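Local coordinates for yeast glycogen phosphorylase (Saccharomyces cerevisiae, PDB 1YGP), which belongs to the carbohydrate phosphorylases of the GT-B clan and carries a bound pyridoxal-5'-phosphate, at residues M108-D113 with D154-A159; Q198-G203 with F692-N697; R519-Q524 with S699-I704; F602-K607 with V650-G655; K669-V674 with L688-V693. All coordinates share one frame; numbering follows the deposited sequence.

Contact 1. Residues M108-D113 with D154-A159; sequences MGRALD and DQEPDA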
# COMPACT_ATOMS: atom_id res chain seq x y z
N MET A 108 10.73 9.25 14.16
CA MET A 108 9.46 9.51 14.81
C MET A 108 9.05 8.52 15.89
O MET A 108 8.40 8.94 16.85
CB MET A 108 8.40 9.61 13.72
CG MET A 108 8.69 10.77 12.79
SD MET A 108 8.83 12.20 13.88
CE MET A 108 7.16 12.77 13.79
N GLY A 109 9.41 7.22 15.83
CA GLY A 109 9.01 6.31 16.89
C GLY A 109 7.56 5.88 16.74
O GLY A 109 7.17 5.63 15.59
N ARG A 110 6.76 5.75 17.80
CA ARG A 110 5.35 5.38 17.66
C ARG A 110 4.46 6.55 18.08
O ARG A 110 4.53 7.14 19.19
CB ARG A 110 4.97 4.24 18.52
CG ARG A 110 5.74 2.96 18.41
CD ARG A 110 5.16 2.06 19.52
NE ARG A 110 5.57 0.69 19.34
CZ ARG A 110 5.39 -0.25 20.28
NH1 ARG A 110 4.84 0.00 21.46
NH2 ARG A 110 5.76 -1.48 19.99
N ALA A 111 3.53 6.85 17.18
CA ALA A 111 2.66 7.99 17.34
C ALA A 111 1.51 7.95 18.30
O ALA A 111 1.29 8.98 18.93
CB ALA A 111 2.10 8.36 15.99
N LEU A 112 0.75 6.87 18.48
CA LEU A 112 -0.42 6.88 19.38
C LEU A 112 -0.25 7.43 20.79
O LEU A 112 -0.96 8.36 21.15
CB LEU A 112 -1.04 5.46 19.58
CG LEU A 112 -2.57 5.20 19.58
CD1 LEU A 112 -2.85 3.83 20.15
CD2 LEU A 112 -3.30 6.14 20.49
N ASP A 113 0.66 6.96 21.65
CA ASP A 113 0.61 7.43 23.02
C ASP A 113 0.98 8.89 23.18
O ASP A 113 0.43 9.63 24.00
CB ASP A 113 1.51 6.59 23.85
CG ASP A 113 1.21 6.62 25.33
OD1 ASP A 113 0.10 6.95 25.73
OD2 ASP A 113 2.12 6.28 26.08
N ASP A 154 1.08 -1.59 21.88
CA ASP A 154 2.05 -2.46 21.26
C ASP A 154 1.78 -2.87 19.83
O ASP A 154 2.65 -3.46 19.19
CB ASP A 154 2.20 -3.72 22.06
CG ASP A 154 3.52 -3.65 22.78
OD1 ASP A 154 3.52 -3.10 23.88
OD2 ASP A 154 4.53 -4.11 22.22
N GLN A 155 0.61 -2.62 19.29
CA GLN A 155 0.37 -3.05 17.92
C GLN A 155 1.04 -2.12 16.92
O GLN A 155 1.02 -2.41 15.72
CB GLN A 155 -1.12 -3.08 17.59
CG GLN A 155 -2.02 -3.85 18.54
CD GLN A 155 -1.49 -5.23 18.72
OE1 GLN A 155 -1.26 -5.93 17.74
NE2 GLN A 155 -1.26 -5.68 19.95
N GLU A 156 1.60 -0.99 17.34
CA GLU A 156 2.04 0.01 16.40
C GLU A 156 3.47 -0.18 15.97
O GLU A 156 4.35 -0.25 16.81
CB GLU A 156 1.84 1.36 17.03
CG GLU A 156 2.02 2.43 15.99
CD GLU A 156 1.87 3.87 16.46
OE1 GLU A 156 1.45 4.11 17.59
OE2 GLU A 156 2.19 4.75 15.65
N PRO A 157 3.81 -0.28 14.70
CA PRO A 157 5.18 -0.31 14.25
C PRO A 157 5.78 1.08 14.36
O PRO A 157 5.13 2.08 14.08
CB PRO A 157 5.10 -0.84 12.85
CG PRO A 157 3.79 -0.29 12.39
CD PRO A 157 2.89 -0.52 13.60
N ASP A 158 7.02 1.13 14.82
CA ASP A 158 7.75 2.39 14.86
C ASP A 158 7.97 2.87 13.42
O ASP A 158 8.39 2.08 12.56
CB ASP A 158 9.13 2.23 15.49
CG ASP A 158 9.27 1.98 16.98
OD1 ASP A 158 8.55 1.11 17.50
OD2 ASP A 158 10.12 2.64 17.58
N ALA A 159 7.72 4.15 13.13
CA ALA A 159 7.86 4.69 11.79
C ALA A 159 9.30 4.54 11.36
O ALA A 159 10.21 5.00 12.06
CB ALA A 159 7.48 6.16 11.76

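Contact 2. Residues Q198-G203 with F692-N697; sequences QKIIDG and FVADYN. With PLP (pyridoxal-5'-phosphate), chain E.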
# COMPACT_ATOMS: atom_id res chain seq x y z
N GLN A 198 16.89 -5.42 12.25
CA GLN A 198 17.91 -6.33 12.72
C GLN A 198 17.36 -7.57 13.42
O GLN A 198 16.54 -7.48 14.36
CB GLN A 198 18.83 -5.51 13.66
CG GLN A 198 19.77 -6.38 14.46
CD GLN A 198 20.79 -5.63 15.27
OE1 GLN A 198 21.90 -5.36 14.82
NE2 GLN A 198 20.46 -5.30 16.51
N LYS A 199 17.83 -8.74 12.99
CA LYS A 199 17.53 -9.96 13.70
C LYS A 199 18.89 -10.46 14.13
O LYS A 199 19.85 -10.33 13.36
CB LYS A 199 16.89 -11.02 12.81
CG LYS A 199 15.75 -10.50 11.97
CD LYS A 199 14.83 -11.63 11.58
CE LYS A 199 13.47 -11.04 11.17
NZ LYS A 199 12.83 -10.29 12.25
N ILE A 200 19.07 -10.96 15.34
CA ILE A 200 20.34 -11.57 15.68
C ILE A 200 20.18 -13.07 15.45
O ILE A 200 19.56 -13.78 16.23
CB ILE A 200 20.69 -11.24 17.13
CG1 ILE A 200 20.85 -9.74 17.31
CG2 ILE A 200 21.99 -11.94 17.48
CD1 ILE A 200 22.00 -9.13 16.47
N ILE A 201 20.69 -13.59 14.33
CA ILE A 201 20.58 -14.99 13.98
C ILE A 201 21.94 -15.58 14.25
O ILE A 201 22.96 -15.17 13.71
CB ILE A 201 20.16 -15.07 12.51
CG1 ILE A 201 18.66 -15.20 12.57
CG2 ILE A 201 20.81 -16.20 11.71
CD1 ILE A 201 17.97 -15.01 11.21
N ASP A 202 21.91 -16.50 15.22
CA ASP A 202 23.09 -17.24 15.65
C ASP A 202 24.22 -16.36 16.17
O ASP A 202 25.40 -16.60 15.94
CB ASP A 202 23.60 -18.10 14.48
CG ASP A 202 24.38 -19.30 14.96
OD1 ASP A 202 23.77 -20.15 15.63
OD2 ASP A 202 25.57 -19.36 14.67
N GLY A 203 23.82 -15.30 16.86
CA GLY A 203 24.77 -14.36 17.46
C GLY A 203 25.28 -13.31 16.49
O GLY A 203 26.07 -12.43 16.86
N PHE A 692 21.80 -8.75 25.10
CA PHE A 692 21.88 -7.87 23.94
C PHE A 692 20.46 -7.64 23.44
O PHE A 692 19.79 -8.63 23.15
CB PHE A 692 22.70 -8.50 22.83
CG PHE A 692 22.87 -7.61 21.60
CD1 PHE A 692 21.93 -7.65 20.57
CD2 PHE A 692 23.97 -6.76 21.50
CE1 PHE A 692 22.12 -6.84 19.45
CE2 PHE A 692 24.15 -5.96 20.38
CZ PHE A 692 23.22 -5.99 19.36
N VAL A 693 19.90 -6.44 23.30
CA VAL A 693 18.56 -6.27 22.77
C VAL A 693 18.55 -6.04 21.26
O VAL A 693 19.13 -5.07 20.72
CB VAL A 693 17.93 -5.13 23.53
CG1 VAL A 693 16.59 -4.72 22.92
CG2 VAL A 693 17.76 -5.60 24.97
N ALA A 694 17.89 -6.93 20.51
CA ALA A 694 17.81 -6.75 19.07
C ALA A 694 16.83 -5.68 18.66
O ALA A 694 15.85 -5.38 19.35
CB ALA A 694 17.39 -8.03 18.40
N ASP A 695 17.23 -5.10 17.51
CA ASP A 695 16.50 -4.10 16.73
C ASP A 695 15.95 -2.98 17.59
O ASP A 695 14.78 -2.64 17.63
CB ASP A 695 15.40 -4.84 15.96
CG ASP A 695 14.64 -4.08 14.89
OD1 ASP A 695 15.25 -3.64 13.92
OD2 ASP A 695 13.43 -3.94 15.02
N TYR A 696 16.92 -2.43 18.31
CA TYR A 696 16.76 -1.31 19.21
C TYR A 696 16.29 -0.15 18.38
O TYR A 696 16.97 0.31 17.47
CB TYR A 696 18.10 -1.04 19.88
CG TYR A 696 18.26 0.28 20.60
CD1 TYR A 696 17.72 0.52 21.87
CD2 TYR A 696 19.02 1.26 19.96
CE1 TYR A 696 17.94 1.75 22.48
CE2 TYR A 696 19.24 2.48 20.57
CZ TYR A 696 18.71 2.73 21.82
OH TYR A 696 18.99 3.95 22.42
N ASN A 697 15.07 0.21 18.67
CA ASN A 697 14.42 1.32 18.04
C ASN A 697 13.97 2.28 19.15
O ASN A 697 14.36 2.10 20.31
CB ASN A 697 13.25 0.81 17.25
CG ASN A 697 12.24 0.04 18.08
OD1 ASN A 697 11.85 0.42 19.19
ND2 ASN A 697 11.81 -1.09 17.56
N1 PLP E . 18.38 6.06 18.52
C2 PLP E . 17.32 6.01 19.38
C2A PLP E . 16.35 4.86 19.25
C3 PLP E . 17.15 7.00 20.33
O3 PLP E . 16.04 6.98 21.15
C4 PLP E . 18.06 8.04 20.43
C4A PLP E . 18.10 8.85 21.57
C5 PLP E . 19.12 8.08 19.54
C6 PLP E . 19.27 7.09 18.60
C5A PLP E . 20.22 9.17 19.66
O4P PLP E . 21.23 8.71 20.57
P PLP E . 22.78 8.83 20.29
O1P PLP E . 22.96 10.00 19.39
O2P PLP E . 23.34 9.25 21.74
O3P PLP E . 23.31 7.47 20.00

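Contact 3. Residues R519-Q524 with S699-I704; sequences RRWLKQ and SKAEII. With PLP (pyridoxal-5'-phosphate), chain E.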
# COMPACT_ATOMS: atom_id res chain seq x y z
N ARG A 519 8.25 15.47 26.99
CA ARG A 519 7.04 14.67 26.97
C ARG A 519 7.31 13.25 26.54
O ARG A 519 6.71 12.34 27.13
CB ARG A 519 6.00 15.26 26.05
CG ARG A 519 5.24 16.45 26.63
CD ARG A 519 6.05 17.75 26.69
NE ARG A 519 6.33 18.33 25.39
CZ ARG A 519 7.16 19.37 25.28
NH1 ARG A 519 7.77 19.90 26.35
NH2 ARG A 519 7.42 19.91 24.09
N ARG A 520 8.19 12.93 25.58
CA ARG A 520 8.39 11.53 25.25
C ARG A 520 9.41 10.95 26.20
O ARG A 520 9.15 9.92 26.83
CB ARG A 520 8.90 11.35 23.83
CG ARG A 520 8.88 9.88 23.43
CD ARG A 520 9.44 9.63 22.03
NE ARG A 520 8.49 10.09 21.03
CZ ARG A 520 7.51 9.32 20.57
NH1 ARG A 520 7.33 8.07 21.00
NH2 ARG A 520 6.69 9.81 19.65
N TRP A 521 10.52 11.64 26.43
CA TRP A 521 11.55 11.03 27.22
C TRP A 521 11.33 11.02 28.74
O TRP A 521 11.94 10.16 29.38
CB TRP A 521 12.85 11.70 26.74
CG TRP A 521 13.06 11.28 25.28
CD1 TRP A 521 13.04 12.19 24.25
CD2 TRP A 521 13.19 9.98 24.82
NE1 TRP A 521 13.15 11.48 23.15
CE2 TRP A 521 13.24 10.18 23.43
CE3 TRP A 521 13.26 8.68 25.34
CZ2 TRP A 521 13.35 9.09 22.56
CZ3 TRP A 521 13.38 7.60 24.47
CH2 TRP A 521 13.42 7.80 23.10
N LEU A 522 10.45 11.85 29.34
CA LEU A 522 10.14 11.75 30.76
C LEU A 522 8.69 11.31 30.98
O LEU A 522 8.42 10.32 31.67
CB LEU A 522 10.36 13.09 31.47
CG LEU A 522 9.99 13.29 32.96
CD1 LEU A 522 10.70 12.30 33.82
CD2 LEU A 522 10.43 14.66 33.42
N LYS A 523 7.71 11.98 30.39
CA LYS A 523 6.33 11.63 30.70
C LYS A 523 5.88 10.38 29.98
O LYS A 523 5.16 9.57 30.57
CB LYS A 523 5.39 12.79 30.35
CG LYS A 523 4.00 12.50 30.86
CD LYS A 523 3.11 13.68 30.65
CE LYS A 523 1.69 13.32 31.09
NZ LYS A 523 1.61 12.75 32.43
N GLN A 524 6.26 10.16 28.73
CA GLN A 524 5.86 8.95 28.05
C GLN A 524 6.67 7.79 28.58
O GLN A 524 6.09 6.83 29.11
CB GLN A 524 6.09 9.09 26.57
CG GLN A 524 5.43 7.97 25.79
CD GLN A 524 5.08 8.44 24.40
OE1 GLN A 524 5.22 7.74 23.41
NE2 GLN A 524 4.57 9.65 24.22
N SER A 699 11.04 2.73 20.76
CA SER A 699 10.15 2.15 21.74
C SER A 699 10.93 1.31 22.73
O SER A 699 10.73 1.40 23.95
CB SER A 699 9.13 1.35 20.96
OG SER A 699 8.58 2.25 20.00
N LYS A 700 11.90 0.57 22.20
CA LYS A 700 12.77 -0.21 23.05
C LYS A 700 13.55 0.76 23.95
O LYS A 700 13.63 0.55 25.16
CB LYS A 700 13.69 -1.02 22.17
CG LYS A 700 12.89 -2.05 21.37
CD LYS A 700 13.56 -3.40 21.52
CE LYS A 700 12.91 -4.43 20.64
NZ LYS A 700 12.99 -4.07 19.23
N ALA A 701 14.02 1.88 23.42
CA ALA A 701 14.74 2.88 24.19
C ALA A 701 13.82 3.54 25.21
O ALA A 701 14.29 3.96 26.27
CB ALA A 701 15.31 3.97 23.28
N GLU A 702 12.50 3.62 24.98
CA GLU A 702 11.62 4.17 25.99
C GLU A 702 11.45 3.17 27.13
O GLU A 702 11.06 3.59 28.21
CB GLU A 702 10.25 4.49 25.41
CG GLU A 702 10.15 5.79 24.62
CD GLU A 702 8.82 5.95 23.86
OE1 GLU A 702 7.75 5.72 24.42
OE2 GLU A 702 8.86 6.28 22.68
N ILE A 703 11.70 1.86 26.95
CA ILE A 703 11.61 0.90 28.04
C ILE A 703 12.97 0.81 28.74
O ILE A 703 13.05 0.83 29.97
CB ILE A 703 11.18 -0.49 27.51
CG1 ILE A 703 9.80 -0.41 26.87
CG2 ILE A 703 11.10 -1.50 28.65
CD1 ILE A 703 8.65 0.19 27.73
N ILE A 704 14.04 0.77 27.93
CA ILE A 704 15.41 0.63 28.40
C ILE A 704 15.93 1.84 29.15
O ILE A 704 16.41 1.65 30.26
CB ILE A 704 16.33 0.33 27.19
CG1 ILE A 704 15.98 -1.03 26.68
CG2 ILE A 704 17.81 0.41 27.57
CD1 ILE A 704 16.79 -1.46 25.45
N1 PLP E . 18.38 6.06 18.52
C2 PLP E . 17.32 6.01 19.38
C2A PLP E . 16.35 4.86 19.25
C3 PLP E . 17.15 7.00 20.33
O3 PLP E . 16.04 6.98 21.15
C4 PLP E . 18.06 8.04 20.43
C4A PLP E . 18.10 8.85 21.57
C5 PLP E . 19.12 8.08 19.54
C6 PLP E . 19.27 7.09 18.60
C5A PLP E . 20.22 9.17 19.66
O4P PLP E . 21.23 8.71 20.57
P PLP E . 22.78 8.83 20.29
O1P PLP E . 22.96 10.00 19.39
O2P PLP E . 23.34 9.25 21.74
O3P PLP E . 23.31 7.47 20.00

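Contact 4. Residues F602-K607 with V650-G655; sequences FDMQVK and VSIFGG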
# COMPACT_ATOMS: atom_id res chain seq x y z
N PHE A 602 22.05 -2.31 36.80
CA PHE A 602 21.80 -2.37 35.38
C PHE A 602 22.72 -1.35 34.72
O PHE A 602 22.66 -0.13 34.95
CB PHE A 602 20.32 -2.09 35.18
CG PHE A 602 19.44 -3.33 35.38
CD1 PHE A 602 19.66 -4.26 36.41
CD2 PHE A 602 18.36 -3.54 34.52
CE1 PHE A 602 18.82 -5.36 36.56
CE2 PHE A 602 17.52 -4.65 34.68
CZ PHE A 602 17.76 -5.56 35.70
N ASP A 603 23.62 -1.86 33.92
CA ASP A 603 24.63 -1.07 33.28
C ASP A 603 24.43 -1.18 31.77
O ASP A 603 24.75 -2.25 31.22
CB ASP A 603 25.96 -1.64 33.76
CG ASP A 603 27.26 -1.06 33.24
OD1 ASP A 603 27.26 -0.04 32.53
OD2 ASP A 603 28.29 -1.66 33.54
N MET A 604 23.91 -0.15 31.06
CA MET A 604 23.69 -0.26 29.63
C MET A 604 24.52 0.60 28.70
O MET A 604 24.89 1.72 29.04
CB MET A 604 22.22 0.02 29.25
CG MET A 604 21.30 0.90 30.04
SD MET A 604 20.56 0.04 31.46
CE MET A 604 18.91 -0.32 30.95
N GLN A 605 24.81 0.09 27.50
CA GLN A 605 25.44 0.85 26.41
C GLN A 605 24.63 0.52 25.15
O GLN A 605 24.86 -0.47 24.45
CB GLN A 605 26.91 0.46 26.18
CG GLN A 605 27.67 1.36 25.22
CD GLN A 605 29.13 0.98 25.02
OE1 GLN A 605 29.57 -0.14 25.31
NE2 GLN A 605 29.97 1.84 24.47
N VAL A 606 23.60 1.32 24.89
CA VAL A 606 22.76 1.15 23.73
C VAL A 606 23.00 2.30 22.74
O VAL A 606 22.65 3.47 22.99
CB VAL A 606 21.24 1.09 24.11
CG1 VAL A 606 20.99 -0.20 24.87
CG2 VAL A 606 20.79 2.22 25.03
N LYS A 607 23.69 2.00 21.64
CA LYS A 607 23.92 2.93 20.55
C LYS A 607 24.57 2.20 19.39
O LYS A 607 24.80 1.00 19.46
CB LYS A 607 24.83 4.08 20.95
CG LYS A 607 26.20 3.78 21.52
CD LYS A 607 26.67 5.02 22.27
CE LYS A 607 25.76 5.31 23.45
NZ LYS A 607 25.97 6.67 23.91
N VAL A 650 24.16 -6.49 35.51
CA VAL A 650 23.60 -6.94 34.25
C VAL A 650 24.09 -5.90 33.26
O VAL A 650 23.81 -4.69 33.41
CB VAL A 650 22.05 -6.92 34.19
CG1 VAL A 650 21.60 -7.37 32.82
CG2 VAL A 650 21.43 -7.88 35.16
N SER A 651 24.86 -6.33 32.28
CA SER A 651 25.24 -5.43 31.21
C SER A 651 24.25 -5.57 30.05
O SER A 651 24.00 -6.66 29.50
CB SER A 651 26.64 -5.76 30.77
OG SER A 651 27.55 -5.70 31.86
N ILE A 652 23.64 -4.46 29.67
CA ILE A 652 22.63 -4.41 28.63
C ILE A 652 23.27 -3.75 27.41
O ILE A 652 23.72 -2.60 27.49
CB ILE A 652 21.43 -3.60 29.18
CG1 ILE A 652 20.80 -4.28 30.40
CG2 ILE A 652 20.42 -3.44 28.08
CD1 ILE A 652 20.01 -5.56 30.07
N PHE A 653 23.39 -4.44 26.28
CA PHE A 653 23.92 -3.83 25.06
C PHE A 653 22.79 -3.79 24.04
O PHE A 653 21.92 -4.67 24.01
CB PHE A 653 25.07 -4.65 24.48
CG PHE A 653 26.36 -4.62 25.28
CD1 PHE A 653 26.52 -5.46 26.40
CD2 PHE A 653 27.42 -3.82 24.87
CE1 PHE A 653 27.74 -5.49 27.09
CE2 PHE A 653 28.63 -3.86 25.57
CZ PHE A 653 28.80 -4.69 26.68
N GLY A 654 22.77 -2.78 23.19
CA GLY A 654 21.79 -2.69 22.13
C GLY A 654 22.35 -1.78 21.04
O GLY A 654 23.14 -0.88 21.36
N GLY A 655 21.98 -2.01 19.78
CA GLY A 655 22.41 -1.13 18.70
C GLY A 655 22.62 -1.90 17.41
O GLY A 655 22.67 -3.13 17.42

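Contact 5. Residues K669-V674 with L688-V693; sequences KLINCV and LKVVFV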
# COMPACT_ATOMS: atom_id res chain seq x y z
N LYS A 669 28.99 -10.25 17.53
CA LYS A 669 29.10 -11.69 17.78
C LYS A 669 29.80 -11.91 19.12
O LYS A 669 29.32 -12.68 19.95
CB LYS A 669 29.89 -12.39 16.68
CG LYS A 669 30.09 -13.91 16.83
CD LYS A 669 28.72 -14.54 16.98
CE LYS A 669 28.68 -16.00 17.43
NZ LYS A 669 29.16 -16.88 16.39
N LEU A 670 30.86 -11.14 19.36
CA LEU A 670 31.63 -11.25 20.58
C LEU A 670 30.78 -11.00 21.81
O LEU A 670 30.91 -11.79 22.74
CB LEU A 670 32.79 -10.26 20.52
CG LEU A 670 34.09 -10.44 21.33
CD1 LEU A 670 34.23 -9.22 22.22
CD2 LEU A 670 34.10 -11.77 22.11
N ILE A 671 29.88 -10.00 21.81
CA ILE A 671 29.01 -9.72 22.96
C ILE A 671 28.12 -10.94 23.18
O ILE A 671 27.99 -11.42 24.31
CB ILE A 671 28.12 -8.50 22.70
CG1 ILE A 671 28.95 -7.24 22.50
CG2 ILE A 671 27.24 -8.27 23.91
CD1 ILE A 671 28.22 -6.01 21.88
N ASN A 672 27.60 -11.50 22.09
CA ASN A 672 26.72 -12.66 22.16
C ASN A 672 27.41 -13.92 22.67
O ASN A 672 26.83 -14.71 23.42
CB ASN A 672 26.13 -12.92 20.77
CG ASN A 672 25.05 -11.90 20.44
OD1 ASN A 672 24.13 -11.68 21.23
ND2 ASN A 672 25.10 -11.24 19.29
N CYS A 673 28.67 -14.07 22.32
CA CYS A 673 29.46 -15.16 22.84
C CYS A 673 29.72 -15.01 24.35
O CYS A 673 29.53 -15.95 25.15
CB CYS A 673 30.77 -15.19 22.09
SG CYS A 673 30.53 -15.58 20.33
N VAL A 674 30.14 -13.81 24.80
CA VAL A 674 30.36 -13.56 26.21
C VAL A 674 29.07 -13.90 26.95
O VAL A 674 29.11 -14.67 27.90
CB VAL A 674 30.72 -12.08 26.42
CG1 VAL A 674 30.79 -11.73 27.91
CG2 VAL A 674 32.06 -11.81 25.76
N LEU A 688 26.70 -12.08 37.52
CA LEU A 688 26.85 -11.34 36.26
C LEU A 688 26.05 -11.92 35.10
O LEU A 688 26.11 -13.14 34.87
CB LEU A 688 28.31 -11.32 35.83
CG LEU A 688 28.68 -10.49 34.62
CD1 LEU A 688 28.49 -9.00 34.91
CD2 LEU A 688 30.11 -10.78 34.28
N LYS A 689 25.31 -11.08 34.37
CA LYS A 689 24.57 -11.45 33.16
C LYS A 689 24.89 -10.44 32.06
O LYS A 689 25.14 -9.26 32.35
CB LYS A 689 23.06 -11.41 33.37
CG LYS A 689 22.52 -12.40 34.38
CD LYS A 689 22.61 -13.81 33.82
CE LYS A 689 22.35 -14.89 34.85
NZ LYS A 689 21.03 -14.75 35.43
N VAL A 690 24.92 -10.83 30.79
CA VAL A 690 25.17 -9.93 29.67
C VAL A 690 23.92 -10.15 28.82
O VAL A 690 23.52 -11.30 28.62
CB VAL A 690 26.42 -10.33 28.85
CG1 VAL A 690 26.59 -9.45 27.62
CG2 VAL A 690 27.63 -10.19 29.73
N VAL A 691 23.28 -9.12 28.30
CA VAL A 691 22.06 -9.27 27.51
C VAL A 691 22.25 -8.37 26.29
O VAL A 691 22.86 -7.30 26.42
CB VAL A 691 20.87 -8.82 28.39
CG1 VAL A 691 19.63 -8.70 27.54
CG2 VAL A 691 20.61 -9.82 29.52
N PHE A 692 21.80 -8.75 25.10
CA PHE A 692 21.88 -7.87 23.94
C PHE A 692 20.46 -7.64 23.44
O PHE A 692 19.79 -8.63 23.15
CB PHE A 692 22.70 -8.50 22.83
CG PHE A 692 22.87 -7.61 21.60
CD1 PHE A 692 21.93 -7.65 20.57
CD2 PHE A 692 23.97 -6.76 21.50
CE1 PHE A 692 22.12 -6.84 19.45
CE2 PHE A 692 24.15 -5.96 20.38
CZ PHE A 692 23.22 -5.99 19.36
N VAL A 693 19.90 -6.44 23.30
CA VAL A 693 18.56 -6.27 22.77
C VAL A 693 18.55 -6.04 21.26
O VAL A 693 19.13 -5.07 20.72
CB VAL A 693 17.93 -5.13 23.53
CG1 VAL A 693 16.59 -4.72 22.92
CG2 VAL A 693 17.76 -5.60 24.97

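Contact 1. Residues M108-D113 with D154-A159
Met108 lays its CB against the methyl of Ala159, 4.1 Å from CB to CB. Gly109 follows with backbone angles that call for glycine. Its O accepts from Ala159 N at 2.9 Å. The same oxygen is approached by the CA-H of Asp158. Arg110 runs extended from CG to NE alongside the loop 154-159. Its NE lies 3.5 Å from Asp158 OD1 in a salt bridge. Its NH2 makes a long one, 3.7 Å, to Asp154 OD2. Asp158 OD1 also has a nearer partner, Ser699 OG of helix 698-704. At the start of helix 111-117 both carboxylate oxygens of Glu156 are used. Ala111 N meets OE2 at 2.9 Å, from above the carboxylate plane. Leu112 N meets OE1 at 3.0 Å on its syn lone pair. Glu156 reaches them because its CG is anti to its backbone N (chi1 -169°) and the chain beyond is straight. The carboxylate therefore takes up two N-H groups of the helix start, where the helix dipole would probably favour its negative charge.

Contact 2. Residues Q198-G203 with F692-N697
The edge strand 688-693 of the six-stranded parallel sheet leads here into a loop of the pyridoxal-5'-phosphate pocket, and the hairpin strand 197-201 packs beside that turn. Gln198 N donates to Asp695 OD1 at 2.9 Å. The bond is nearly straight (169°), but the oxygen is met from above the carboxylate plane. Asp695 OD1 also has a long, weak ion pair with Lys656. The Gln198 side chain is extended, with CG anti to the backbone N (chi1 168°). That carries NE2 to the edge of the Phe692 ring, in its plane, 3.7 Å from CE1. The amide is held by Gln205 through OE1 and by the O of Gly655 through NE2. The hairpin is thus tied to the loops at the C-terminal end of the sheet. Further along, Ile200 crosses Phe692 at about a right angle, with CD1 3.8 Å from ring atom CE1. Ile200 CG1 rests on the Ala694 methyl at 4.0 Å. Beyond the turn, Tyr696 CE2 lies 4.0 Å from C2A of the pyridoxal-5'-phosphate.

Contact 3. Residues R519-Q524 with S699-I704
Glu702 OE2 accepts a hydrogen bond from Arg520 NH1 at 2.9 Å, part of a salt bridge between the segments. The oxygen is met on its syn side, 28° out of the carboxylate plane. On the arginine side it lies at the guanidinium edge, close to that plane. The two side chains cross at about a right angle. Arg520 starts with CG anti to its backbone N and runs straight to CD, then bends at chi3 (-73°). The straight part puts CD 3.5 Å from Glu702 OE2, and the bend turns the guanidinium so that NH1 reaches the same oxygen. Arg520 CD also lies over one face of the Trp521 ring, offset toward its rim. NH1 has a second, weak bond to the O of Arg110.

The aliphatic part of Glu702 is used as well. Its CG packs 3.7 Å from Trp521 CZ3, while CH2 of the ring lies 4.3 Å from the Ala701 methyl. Gln524 CG comes within 3.5 Å of Glu702 OE1. The axes of segments 519-524 and 699-704 cross at -44° and come within 10.2 Å. Trp521 and Ala701 both line the pyridoxal-5'-phosphate pocket. Trp521 CH2 is 3.4 Å from O3 of pyridoxal-5'-phosphate, and Lys728 makes a cation-pi contact with the indole. The charged pair therefore sits just behind the pocket wall, and its ionic link joins the two helices that supply Trp521 and Ala701.

Contact 4. Residues F602-K607 with V650-G655
Phe602 has CG anti to its carbonyl carbon (chi1 -83°), which lays the ring beside Val650, whose CG2 takes the equivalent place. The two point the same way, and Val650 CB sits over one ring face, offset toward the rim. CE1 of Phe602 is 3.9 Å from Val650 CG2. They belong to strands 601-606 and 649-654, neighbours in the parallel sheet of a Rossmann-like half of the GT-B fold. Helices 615-634 and 639-645 lie between them in the chain.

The backbones are joined by the alternating bonds of a parallel pair. Asp603 N donates to Val650 O, and Gln605 N to Ile652 O, both at 2.9 Å. Ile652 N returns a bond to Asp603 O at 2.9 Å. Gly654 N to Gln605 O is weak, at 3.4 Å.

Met604 and Ile652 meet through their CB atoms, 3.7 Å apart, on the face that also carries Phe602 and Val606. Asp603, Ser651, Gln605 and Phe653 are on the other face. There Gln605 OE1 comes 3.8 Å from Phe653 CE2, while its hydrogen bond is from Asn618. Lys607 leaves the strand end with its side chain in the pyridoxal-5'-phosphate pocket, where NZ bonds to His713. Its backbone N still holds the sheet, 2.9 Å from Gly654 O with a bent N-H...O angle of 132°.

Contact 5. Residues K669-V674 with L688-V693
The Phe692 ring is met obliquely by two residues of helix 662-678, Ile671 and Asn672. Ile671 CG2 stands 4.3 Å from ring atom CD2. The Asn672 amide is turned 64° from the ring plane, and its OD1 comes 3.8 Å from Phe692 CB. The other end of that amide, ND2, is hydrogen-bonded to the O of Gly203. Phe692 has CG anti to its backbone N (chi1 -178°), and from there the ring extends past the helix toward strand 197-201.

The rest is aliphatic. Val690 spreads its two methyls between two helix residues. CG1 touches Ile671 CG2 at 3.9 Å, and CG2 touches Val674 CG1 at 4.0 Å. Ile671 and Val690 cross at about a right angle.

The axes of segments 669-674 and 688-693 run 142° apart and come within 8.0 Å. They belong to the last two elements of the beta-alpha-beta unit formed by strand 649-654, helix 662-678 and strand 688-693. Helix 615-634 packs alongside, with Ile622 touching both Val674 and Val690.

How the contacts relate
Contact 1 comes first along the chain and joins the start of helix 111-117 to the loop between helices 149-153 and 165-179. Its centre is about 12 Å from that of contact 3, and they touch through Asp158 and Ser699. Contacts 2, 4 and 5 share the six-stranded parallel sheet. Strand 649-654 of contact 4 is hydrogen-bonded to strand 688-693, which contacts 2 and 5 both use. Contacts 4 and 5 have centres about 10 Å apart. After strand 688-693 the chain passes through the loop of contact 2 into helix 698-704 of contact 3. Contacts 2, 3 and 4 all supply residues to the pyridoxal-5'-phosphate pocket, which thus draws on distant parts of the sequence.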